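Local coordinates for protein putative Chlorite dismutase TA0507 (Thermoplasma acidophilum, PDB 3DTZ) that is of unknown function but belongs to the chlorite dismutase family and may, like its relatives, bind heme and act as an oxidoreductase, at residues D[78-83]-D[227-232]; D[26-31]-D[138-143]; D[113-118]-D[187-192]. One frame throughout, in Å; residues are numbered along the deposited sequence. Where two conformers were deposited one is given.

Contact 1. Residues D[78-83]-D[227-232]; sequences DVIFWY and PILLGR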
loop_
_atom_site.group_PDB
_atom_site.type_symbol
_atom_site.label_atom_id
_atom_site.label_comp_id
_atom_site.label_asym_id
_atom_site.label_seq_id
_atom_site.Cartn_x
_atom_site.Cartn_y
_atom_site.Cartn_z
ATOM N N ASP D 78 -5.401 -15.416 -10.613
ATOM C CA ASP D 78 -5.638 -16.749 -11.149
ATOM C C ASP D 78 -5.739 -16.746 -12.651
ATOM O O ASP D 78 -5.554 -17.788 -13.290
ATOM C CB ASP D 78 -6.907 -17.365 -10.554
ATOM C CG ASP D 78 -6.776 -17.594 -9.046
ATOM O OD1 ASP D 78 -5.956 -18.458 -8.639
ATOM O OD2 ASP D 78 -7.475 -16.912 -8.265
ATOM N N VAL D 79 -6.107 -15.599 -13.221
ATOM C CA VAL D 79 -6.293 -15.531 -14.667
ATOM C C VAL D 79 -5.887 -14.151 -15.162
ATOM O O VAL D 79 -6.074 -13.152 -14.436
ATOM C CB VAL D 79 -7.762 -15.873 -15.071
ATOM C CG1 VAL D 79 -8.742 -14.898 -14.408
ATOM C CG2 VAL D 79 -7.939 -15.866 -16.580
ATOM N N ILE D 80 -5.362 -14.100 -16.387
ATOM C CA ILE D 80 -5.022 -12.831 -17.057
ATOM C C ILE D 80 -5.716 -12.849 -18.410
ATOM O O ILE D 80 -5.718 -13.874 -19.082
ATOM C CB ILE D 80 -3.496 -12.720 -17.299
ATOM C CG1 ILE D 80 -2.731 -12.848 -15.975
ATOM C CG2 ILE D 80 -3.136 -11.376 -18.024
ATOM C CD1 ILE D 80 -1.243 -13.385 -16.139
ATOM N N PHE D 81 -6.328 -11.719 -18.771
ATOM C CA PHE D 81 -6.994 -11.517 -20.053
ATOM C C PHE D 81 -6.223 -10.456 -20.842
ATOM O O PHE D 81 -5.828 -9.436 -20.289
ATOM C CB PHE D 81 -8.429 -10.974 -19.807
ATOM C CG PHE D 81 -9.334 -11.943 -19.087
ATOM C CD1 PHE D 81 -9.805 -13.088 -19.750
ATOM C CD2 PHE D 81 -9.699 -11.736 -17.754
ATOM C CE1 PHE D 81 -10.638 -14.009 -19.101
ATOM C CE2 PHE D 81 -10.530 -12.668 -17.082
ATOM C CZ PHE D 81 -11.014 -13.790 -17.774
ATOM N N TRP D 82 -6.057 -10.671 -22.135
ATOM C CA TRP D 82 -5.451 -9.673 -23.013
ATOM C C TRP D 82 -6.337 -9.540 -24.265
ATOM O O TRP D 82 -6.663 -10.530 -24.884
ATOM C CB TRP D 82 -4.047 -10.127 -23.406
ATOM C CG TRP D 82 -3.351 -9.290 -24.440
ATOM C CD1 TRP D 82 -3.436 -7.913 -24.606
ATOM C CD2 TRP D 82 -2.445 -9.766 -25.444
ATOM N NE1 TRP D 82 -2.639 -7.523 -25.675
ATOM C CE2 TRP D 82 -2.009 -8.633 -26.193
ATOM C CE3 TRP D 82 -1.938 -11.047 -25.777
ATOM C CZ2 TRP D 82 -1.080 -8.736 -27.255
ATOM C CZ3 TRP D 82 -1.015 -11.156 -26.841
ATOM C CH2 TRP D 82 -0.618 -10.001 -27.592
ATOM N N TYR D 83 -6.724 -8.319 -24.631
ATOM C CA TYR D 83 -7.505 -8.141 -25.881
ATOM C C TYR D 83 -7.213 -6.775 -26.486
ATOM O O TYR D 83 -6.762 -5.859 -25.760
ATOM C CB TYR D 83 -9.020 -8.284 -25.632
ATOM C CG TYR D 83 -9.550 -7.431 -24.517
ATOM C CD1 TYR D 83 -9.981 -6.121 -24.747
ATOM C CD2 TYR D 83 -9.555 -7.914 -23.200
ATOM C CE1 TYR D 83 -10.460 -5.328 -23.669
ATOM C CE2 TYR D 83 -10.015 -7.153 -22.154
ATOM C CZ TYR D 83 -10.465 -5.872 -22.389
ATOM O OH TYR D 83 -10.888 -5.139 -21.307
ATOM N N PRO D 227 3.293 -4.208 -11.435
ATOM C CA PRO D 227 3.629 -5.625 -11.339
ATOM C C PRO D 227 4.085 -6.153 -12.688
ATOM O O PRO D 227 3.591 -5.684 -13.706
ATOM C CB PRO D 227 2.283 -6.280 -11.007
ATOM C CG PRO D 227 1.244 -5.376 -11.702
ATOM C CD PRO D 227 1.830 -3.986 -11.454
ATOM N N ILE D 228 4.995 -7.135 -12.695
ATOM C CA ILE D 228 5.253 -7.891 -13.902
ATOM C C ILE D 228 4.371 -9.139 -13.870
ATOM O O ILE D 228 4.481 -9.978 -12.956
ATOM C CB ILE D 228 6.756 -8.262 -14.053
ATOM C CG1 ILE D 228 7.606 -6.988 -14.112
ATOM C CG2 ILE D 228 6.975 -9.157 -15.294
ATOM C CD1 ILE D 228 9.073 -7.214 -14.582
ATOM N N LEU D 229 3.485 -9.244 -14.857
ATOM C CA LEU D 229 2.580 -10.381 -14.983
ATOM C C LEU D 229 3.204 -11.412 -15.922
ATOM O O LEU D 229 3.687 -11.058 -16.983
ATOM C CB LEU D 229 1.246 -9.929 -15.567
ATOM C CG LEU D 229 0.478 -8.835 -14.789
ATOM C CD1 LEU D 229 -0.869 -8.644 -15.375
ATOM C CD2 LEU D 229 0.355 -9.210 -13.335
ATOM N N LEU D 230 3.219 -12.673 -15.501
ATOM C CA LEU D 230 3.730 -13.762 -16.348
ATOM C C LEU D 230 2.631 -14.789 -16.423
ATOM O O LEU D 230 2.187 -15.300 -15.385
ATOM C CB LEU D 230 4.979 -14.391 -15.714
ATOM C CG LEU D 230 5.530 -15.637 -16.408
ATOM C CD1 LEU D 230 6.027 -15.286 -17.817
ATOM C CD2 LEU D 230 6.646 -16.300 -15.582
ATOM N N GLY D 231 2.206 -15.083 -17.654
ATOM C CA GLY D 231 1.096 -15.975 -17.912
ATOM C C GLY D 231 1.439 -17.141 -18.830
ATOM O O GLY D 231 2.387 -17.071 -19.629
ATOM N N ARG D 232 0.664 -18.217 -18.687
ATOM C CA ARG D 232 0.793 -19.419 -19.512
ATOM C C ARG D 232 -0.516 -19.518 -20.304
ATOM O O ARG D 232 -1.605 -19.529 -19.713
ATOM C CB ARG D 232 1.014 -20.647 -18.619
ATOM C CG ARG D 232 0.674 -22.024 -19.285
ATOM C CD ARG D 232 1.681 -22.500 -20.292
ATOM N NE ARG D 232 1.170 -23.769 -20.837
ATOM C CZ ARG D 232 1.311 -24.971 -20.271
ATOM N NH1 ARG D 232 2.028 -25.139 -19.161
ATOM N NH2 ARG D 232 0.756 -26.030 -20.852
#
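I80 carries the whole contribution of strand 79-83 to the meeting with L229, L230 and G231. The strand starts irregularly: D78 and V79 together face Y31 on strand 25-33, which makes a classic beta bulge, and D78 OD1 forms a salt bridge with R103 of a neighbouring subunit. At I80 the side chain turns toward 227-232. Its CG1 branch lies anti to the carbonyl carbon (chi1 -57°) and continues almost extended, which carries CD1 to the second strand. There I80 CD1 rests at van der Waals distance, 3.9 Å, from G231 CA, over the spot a side chain would occupy. I80 CD1 is also 4.0 Å from L230 O and 4.3 Å from L229 CB. L229 thus comes in with its CB, whereas L230 points its side chain away and offers only backbone. Further on, F81 packs on V98 of helix 88-102 and W82 stacks on F140, so neighbouring residues serve different layers. The strand segments run nearly perpendicular, at 92°, with axes 7.9 Å apart at closest approach, and both belong to strands that pair with 64-72. They are therefore next-but-one neighbours in a strongly curled sheet, meeting across its inner side. With one methyl against aliphatic carbon and a carbonyl oxygen, the contact is nondirectional van der Waals packing, so shape rather than polar pairing governs the fit.

Contact 2. Residues D[26-31]-D[138-143]; sequences TSVLSY and RYFVAY
The interior of a closed antiparallel beta barrel is bridged here by V28 on strand 25-33 and by F140 and A142 on strand 139-147. The pairing pattern is the evidence: followed in either direction round the ring of eight paired strands, these two stand four places apart, so their inward side chains meet across the barrel. V28 CG2 does all the touching from its side. It lies anti to the carbonyl carbon, while CG1 is anti to the backbone N (chi1 177°). F140 arrives from the opposite direction with CZ leading, and V28 CG2 meets F140 CZ at 4.1 Å, at the ring edge and near its plane rather than over a face. The extended first torsion of F140 (chi1 -179°) sends the ring out from its own strand toward V28. A142, two residues on, adds a second contact, its CB 4.3 Å from V28 CG2. The F140 ring is also stacked with Y70, and L197 of strand 194-200 touches both V28 and A142, so apolar side chains from several strands pack around V28. On the outer face of 26-31, S27, L29 and Y31 pack on helix 88-102 instead. The closed antiparallel barrel with helices outside is that of the alpha+beta barrel of the chlorite dismutase family, built of two ferredoxin-like halves.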
loop_
_atom_site.group_PDB
_atom_site.type_symbol
_atom_site.label_atom_id
_atom_site.label_comp_id
_atom_site.label_asym_id
_atom_site.label_seq_id
_atom_site.Cartn_x
_atom_site.Cartn_y
_atom_site.Cartn_z
ATOM N N THR D 26 -5.340 -1.554 -26.464
ATOM C CA THR D 26 -5.249 -2.872 -25.833
ATOM C C THR D 26 -5.446 -2.762 -24.322
ATOM O O THR D 26 -5.169 -1.713 -23.717
ATOM C CB THR D 26 -3.937 -3.593 -26.182
ATOM O OG1 THR D 26 -3.993 -4.943 -25.700
ATOM C CG2 THR D 26 -2.701 -2.837 -25.595
ATOM N N SER D 27 -5.922 -3.861 -23.727
ATOM C CA SER D 27 -6.048 -3.921 -22.274
ATOM C C SER D 27 -5.529 -5.243 -21.767
ATOM O O SER D 27 -5.673 -6.270 -22.436
ATOM C CB SER D 27 -7.507 -3.755 -21.849
ATOM O OG SER D 27 -7.887 -2.386 -21.871
ATOM N N VAL D 28 -4.932 -5.192 -20.580
ATOM C CA VAL D 28 -4.574 -6.410 -19.870
ATOM C C VAL D 28 -5.327 -6.311 -18.529
ATOM O O VAL D 28 -5.223 -5.294 -17.849
ATOM C CB VAL D 28 -3.056 -6.493 -19.627
ATOM C CG1 VAL D 28 -2.726 -7.752 -18.826
ATOM C CG2 VAL D 28 -2.278 -6.488 -21.015
ATOM N N LEU D 29 -6.062 -7.363 -18.184
ATOM C CA LEU D 29 -6.819 -7.437 -16.916
ATOM C C LEU D 29 -6.387 -8.695 -16.178
ATOM O O LEU D 29 -6.194 -9.734 -16.807
ATOM C CB LEU D 29 -8.341 -7.537 -17.172
ATOM C CG LEU D 29 -8.992 -6.626 -18.228
ATOM C CD1 LEU D 29 -10.502 -6.914 -18.285
ATOM C CD2 LEU D 29 -8.701 -5.139 -17.904
ATOM N N SER D 30 -6.273 -8.623 -14.859
ATOM C CA SER D 30 -6.052 -9.847 -14.086
ATOM C C SER D 30 -7.055 -9.940 -12.931
ATOM O O SER D 30 -7.535 -8.911 -12.438
ATOM C CB SER D 30 -4.606 -9.949 -13.611
ATOM O OG SER D 30 -4.297 -8.934 -12.659
ATOM N N TYR D 31 -7.419 -11.171 -12.580
ATOM C CA TYR D 31 -8.427 -11.425 -11.562
ATOM C C TYR D 31 -7.990 -12.550 -10.668
ATOM O O TYR D 31 -7.293 -13.474 -11.100
ATOM C CB TYR D 31 -9.767 -11.819 -12.216
ATOM C CG TYR D 31 -10.490 -10.668 -12.862
ATOM C CD1 TYR D 31 -10.177 -10.279 -14.188
ATOM C CD2 TYR D 31 -11.449 -9.953 -12.165
ATOM C CE1 TYR D 31 -10.814 -9.190 -14.797
ATOM C CE2 TYR D 31 -12.112 -8.855 -12.761
ATOM C CZ TYR D 31 -11.790 -8.497 -14.070
ATOM O OH TYR D 31 -12.425 -7.436 -14.642
ATOM N N ARG D 138 3.316 -19.566 -26.105
ATOM C CA ARG D 138 2.903 -20.285 -24.914
ATOM C C ARG D 138 2.877 -19.388 -23.661
ATOM O O ARG D 138 2.109 -19.653 -22.743
ATOM C CB ARG D 138 3.842 -21.469 -24.667
ATOM C CG ARG D 138 3.690 -22.134 -23.278
ATOM C CD ARG D 138 4.590 -23.361 -23.136
ATOM N NE ARG D 138 3.997 -24.468 -23.883
ATOM C CZ ARG D 138 3.677 -25.666 -23.385
ATOM N NH1 ARG D 138 3.935 -26.000 -22.120
ATOM N NH2 ARG D 138 3.132 -26.565 -24.193
ATOM N N TYR D 139 3.718 -18.359 -23.635
ATOM C CA TYR D 139 3.806 -17.462 -22.475
ATOM C C TYR D 139 3.584 -15.997 -22.854
ATOM O O TYR D 139 3.752 -15.604 -24.015
ATOM C CB TYR D 139 5.169 -17.573 -21.772
ATOM C CG TYR D 139 5.515 -18.968 -21.373
ATOM C CD1 TYR D 139 4.968 -19.535 -20.219
ATOM C CD2 TYR D 139 6.371 -19.733 -22.161
ATOM C CE1 TYR D 139 5.282 -20.865 -19.852
ATOM C CE2 TYR D 139 6.709 -21.026 -21.808
ATOM C CZ TYR D 139 6.160 -21.590 -20.666
ATOM O OH TYR D 139 6.499 -22.885 -20.348
ATOM N N PHE D 140 3.236 -15.206 -21.848
ATOM C CA PHE D 140 2.904 -13.792 -22.024
ATOM C C PHE D 140 3.509 -13.048 -20.839
ATOM O O PHE D 140 3.411 -13.521 -19.690
ATOM C CB PHE D 140 1.388 -13.662 -21.982
ATOM C CG PHE D 140 0.857 -12.262 -22.170
ATOM C CD1 PHE D 140 1.054 -11.560 -23.362
ATOM C CD2 PHE D 140 0.118 -11.670 -21.174
ATOM C CE1 PHE D 140 0.544 -10.256 -23.546
ATOM C CE2 PHE D 140 -0.421 -10.384 -21.367
ATOM C CZ PHE D 140 -0.212 -9.691 -22.549
ATOM N N VAL D 141 4.108 -11.894 -21.112
ATOM C CA VAL D 141 4.641 -11.035 -20.049
ATOM C C VAL D 141 4.062 -9.664 -20.301
ATOM O O VAL D 141 4.093 -9.189 -21.424
ATOM C CB VAL D 141 6.183 -10.925 -20.097
ATOM C CG1 VAL D 141 6.722 -9.846 -19.129
ATOM C CG2 VAL D 141 6.828 -12.292 -19.819
ATOM N N ALA D 142 3.554 -9.026 -19.251
ATOM C CA ALA D 142 3.066 -7.662 -19.374
ATOM C C ALA D 142 3.545 -6.877 -18.162
ATOM O O ALA D 142 3.507 -7.379 -17.038
ATOM C CB ALA D 142 1.540 -7.641 -19.427
ATOM N N TYR D 143 3.995 -5.656 -18.374
ATOM C CA TYR D 143 4.131 -4.787 -17.209
ATOM C C TYR D 143 4.060 -3.320 -17.570
ATOM O O TYR D 143 4.445 -2.944 -18.694
ATOM C CB TYR D 143 5.426 -5.077 -16.450
ATOM C CG TYR D 143 6.642 -5.116 -17.314
ATOM C CD1 TYR D 143 6.996 -6.298 -17.962
ATOM C CD2 TYR D 143 7.472 -3.993 -17.457
ATOM C CE1 TYR D 143 8.115 -6.375 -18.744
ATOM C CE2 TYR D 143 8.621 -4.062 -18.270
ATOM C CZ TYR D 143 8.917 -5.274 -18.898
ATOM O OH TYR D 143 10.024 -5.427 -19.711
#

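Contact 3. Residues D[113-118]-D[187-192]; sequences ISIYDE and FGIGDQ
The flat carboxamide of Q192 reaches I113 through its NE2 and one water: the water accepts from Q192 NE2 at 2.9 Å and from I113 N at 3.0 Å. It thereby ties the loop to the strand's backbone. F187, the ring of this loop, makes its edge-to-face contact with F194 instead of with 113-118. The direct touch belongs to I189. Its CG1 sits in the crowded position between backbone N and carbonyl carbon (chi1 66°), and from there an extended chi2 pushes I189 CD1 against the strand, 3.8 Å from I113 O. I189 CD1 also meets I115 CD1 at 4.0 Å, the two side chains crossing at about a right angle. Residues 187-192 make up most of the loop of a beta hairpin, between strands 180-185 and 194-200, and the first of these pairs with strand 106-116. Just past the pairing of I115 with Y185, the loop lies beside I113 of the strand that adjoins its hairpin. G188 helps it turn, with a positive phi of 77°. The loop also meets a neighbouring subunit: G188 O accepts from W206 NE1 there, and D191 OD2 forms a salt bridge with R74 of that chain. On the strand, S114 OG is hydrogen-bonded to T184 OG1.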
loop_
_atom_site.group_PDB
_atom_site.type_symbol
_atom_site.label_atom_id
_atom_site.label_comp_id
_atom_site.label_asym_id
_atom_site.label_seq_id
_atom_site.Cartn_x
_atom_site.Cartn_y
_atom_site.Cartn_z
ATOM N N ILE D 113 -5.070 0.174 -19.837
ATOM C CA ILE D 113 -5.608 0.501 -21.162
ATOM C C ILE D 113 -4.545 1.374 -21.815
ATOM O O ILE D 113 -4.030 2.333 -21.220
ATOM C CB ILE D 113 -6.993 1.220 -21.091
ATOM C CG1 ILE D 113 -7.458 1.700 -22.473
ATOM C CG2 ILE D 113 -6.949 2.468 -20.158
ATOM C CD1 ILE D 113 -8.019 0.643 -23.348
ATOM N N SER D 114 -4.160 1.011 -23.026
ATOM C CA SER D 114 -3.031 1.672 -23.662
ATOM C C SER D 114 -3.171 1.523 -25.183
ATOM O O SER D 114 -4.093 0.837 -25.671
ATOM C CB SER D 114 -1.722 1.064 -23.180
ATOM O OG SER D 114 -1.671 -0.318 -23.460
ATOM N N ILE D 115 -2.251 2.148 -25.915
ATOM C CA ILE D 115 -2.354 2.225 -27.380
ATOM C C ILE D 115 -1.072 1.687 -27.975
ATOM O O ILE D 115 -0.008 2.142 -27.602
ATOM C CB ILE D 115 -2.520 3.707 -27.815
ATOM C CG1 ILE D 115 -3.836 4.268 -27.285
ATOM C CG2 ILE D 115 -2.516 3.849 -29.337
ATOM C CD1 ILE D 115 -3.610 5.600 -26.594
ATOM N N TYR D 116 -1.148 0.754 -28.920
ATOM C CA TYR D 116 0.080 0.208 -29.516
ATOM C C TYR D 116 0.896 1.291 -30.262
ATOM O O TYR D 116 0.336 2.080 -31.022
ATOM C CB TYR D 116 -0.262 -0.900 -30.533
ATOM C CG TYR D 116 -0.735 -2.186 -29.907
ATOM C CD1 TYR D 116 0.170 -3.105 -29.362
ATOM C CD2 TYR D 116 -2.105 -2.478 -29.858
ATOM C CE1 TYR D 116 -0.306 -4.315 -28.766
ATOM C CE2 TYR D 116 -2.597 -3.663 -29.292
ATOM C CZ TYR D 116 -1.695 -4.580 -28.759
ATOM O OH TYR D 116 -2.188 -5.730 -28.199
ATOM N N ASP D 117 2.215 1.298 -30.044
ATOM C CA ASP D 117 3.121 2.052 -30.879
ATOM C C ASP D 117 3.490 1.131 -32.057
ATOM O O ASP D 117 4.233 0.160 -31.890
ATOM C CB ASP D 117 4.366 2.450 -30.079
ATOM C CG ASP D 117 5.407 3.176 -30.928
ATOM O OD1 ASP D 117 5.162 3.428 -32.134
ATOM O OD2 ASP D 117 6.488 3.492 -30.365
ATOM N N GLU D 118 2.958 1.416 -33.237
ATOM C CA GLU D 118 3.227 0.522 -34.395
ATOM C C GLU D 118 4.526 0.851 -35.127
ATOM O O GLU D 118 4.896 0.154 -36.077
ATOM C CB GLU D 118 2.055 0.552 -35.370
ATOM C CG GLU D 118 0.732 0.180 -34.707
ATOM C CD GLU D 118 -0.460 0.247 -35.651
ATOM O OE1 GLU D 118 -0.362 -0.243 -36.808
ATOM O OE2 GLU D 118 -1.494 0.805 -35.214
ATOM N N PHE D 187 0.301 7.578 -21.752
ATOM C CA PHE D 187 0.395 8.985 -21.267
ATOM C C PHE D 187 -0.985 9.589 -21.106
ATOM O O PHE D 187 -1.819 9.478 -22.006
ATOM C CB PHE D 187 1.174 9.892 -22.226
ATOM C CG PHE D 187 2.589 9.472 -22.419
ATOM C CD1 PHE D 187 3.566 9.909 -21.534
ATOM C CD2 PHE D 187 2.944 8.632 -23.486
ATOM C CE1 PHE D 187 4.903 9.528 -21.690
ATOM C CE2 PHE D 187 4.279 8.240 -23.656
ATOM C CZ PHE D 187 5.259 8.711 -22.754
ATOM N N GLY D 188 -1.238 10.159 -19.933
ATOM C CA GLY D 188 -2.471 10.923 -19.718
ATOM C C GLY D 188 -3.726 10.086 -19.496
ATOM O O GLY D 188 -4.793 10.669 -19.253
ATOM N N ILE D 189 -3.613 8.759 -19.565
ATOM C CA ILE D 189 -4.794 7.882 -19.503
ATOM C C ILE D 189 -4.673 6.708 -18.511
ATOM O O ILE D 189 -5.602 5.916 -18.350
ATOM C CB ILE D 189 -5.252 7.380 -20.903
ATOM C CG1 ILE D 189 -4.205 6.454 -21.545
ATOM C CG2 ILE D 189 -5.613 8.585 -21.840
ATOM C CD1 ILE D 189 -4.736 5.668 -22.803
ATOM N N GLY D 190 -3.516 6.573 -17.874
ATOM C CA GLY D 190 -3.311 5.510 -16.890
ATOM C C GLY D 190 -2.173 5.897 -15.962
ATOM O O GLY D 190 -1.541 6.938 -16.155
ATOM N N ASP D 191 -1.914 5.039 -14.977
ATOM C CA ASP D 191 -0.897 5.315 -13.939
ATOM C C ASP D 191 0.546 5.037 -14.395
ATOM O O ASP D 191 1.489 5.114 -13.592
ATOM C CB ASP D 191 -1.185 4.480 -12.694
ATOM C CG ASP D 191 -2.448 4.930 -11.964
ATOM O OD1 ASP D 191 -2.815 6.112 -12.091
ATOM O OD2 ASP D 191 -3.017 4.109 -11.211
ATOM N N GLN D 192 0.723 4.677 -15.660
ATOM C CA GLN D 192 2.075 4.432 -16.179
ATOM C C GLN D 192 2.132 5.091 -17.564
ATOM O O GLN D 192 1.085 5.419 -18.154
ATOM C CB GLN D 192 2.338 2.928 -16.309
ATOM C CG GLN D 192 1.488 2.191 -17.367
ATOM C CD GLN D 192 0.037 1.936 -16.960
ATOM O OE1 GLN D 192 -0.254 1.378 -15.881
ATOM N NE2 GLN D 192 -0.879 2.369 -17.813
HETATM O O HOH W 1 -3.769 2.413 -18.346
#

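All three contacts are buried, but at increasing distance from the chain centre: contact 2 is centred about 3 Å from it, contact 1 about 7 Å and contact 3 about 12 Å. Contacts 1 and 2, with centres about 4 Å apart, join the same two pairs of neighbouring strands, 25-33 with 79-85 and 139-147 with 229-234. Contact 2 is purely apolar, whereas in contact 1 the I80 methyl also rests on a backbone carbonyl. Contact 3 adds a bridging water and uses a loop in place of a second strand. Backbone pairing of T26 with S114 links it to contact 2. Towards the assembly, D191 of contact 3 meets I228 of contact 1 in a neighbouring copy.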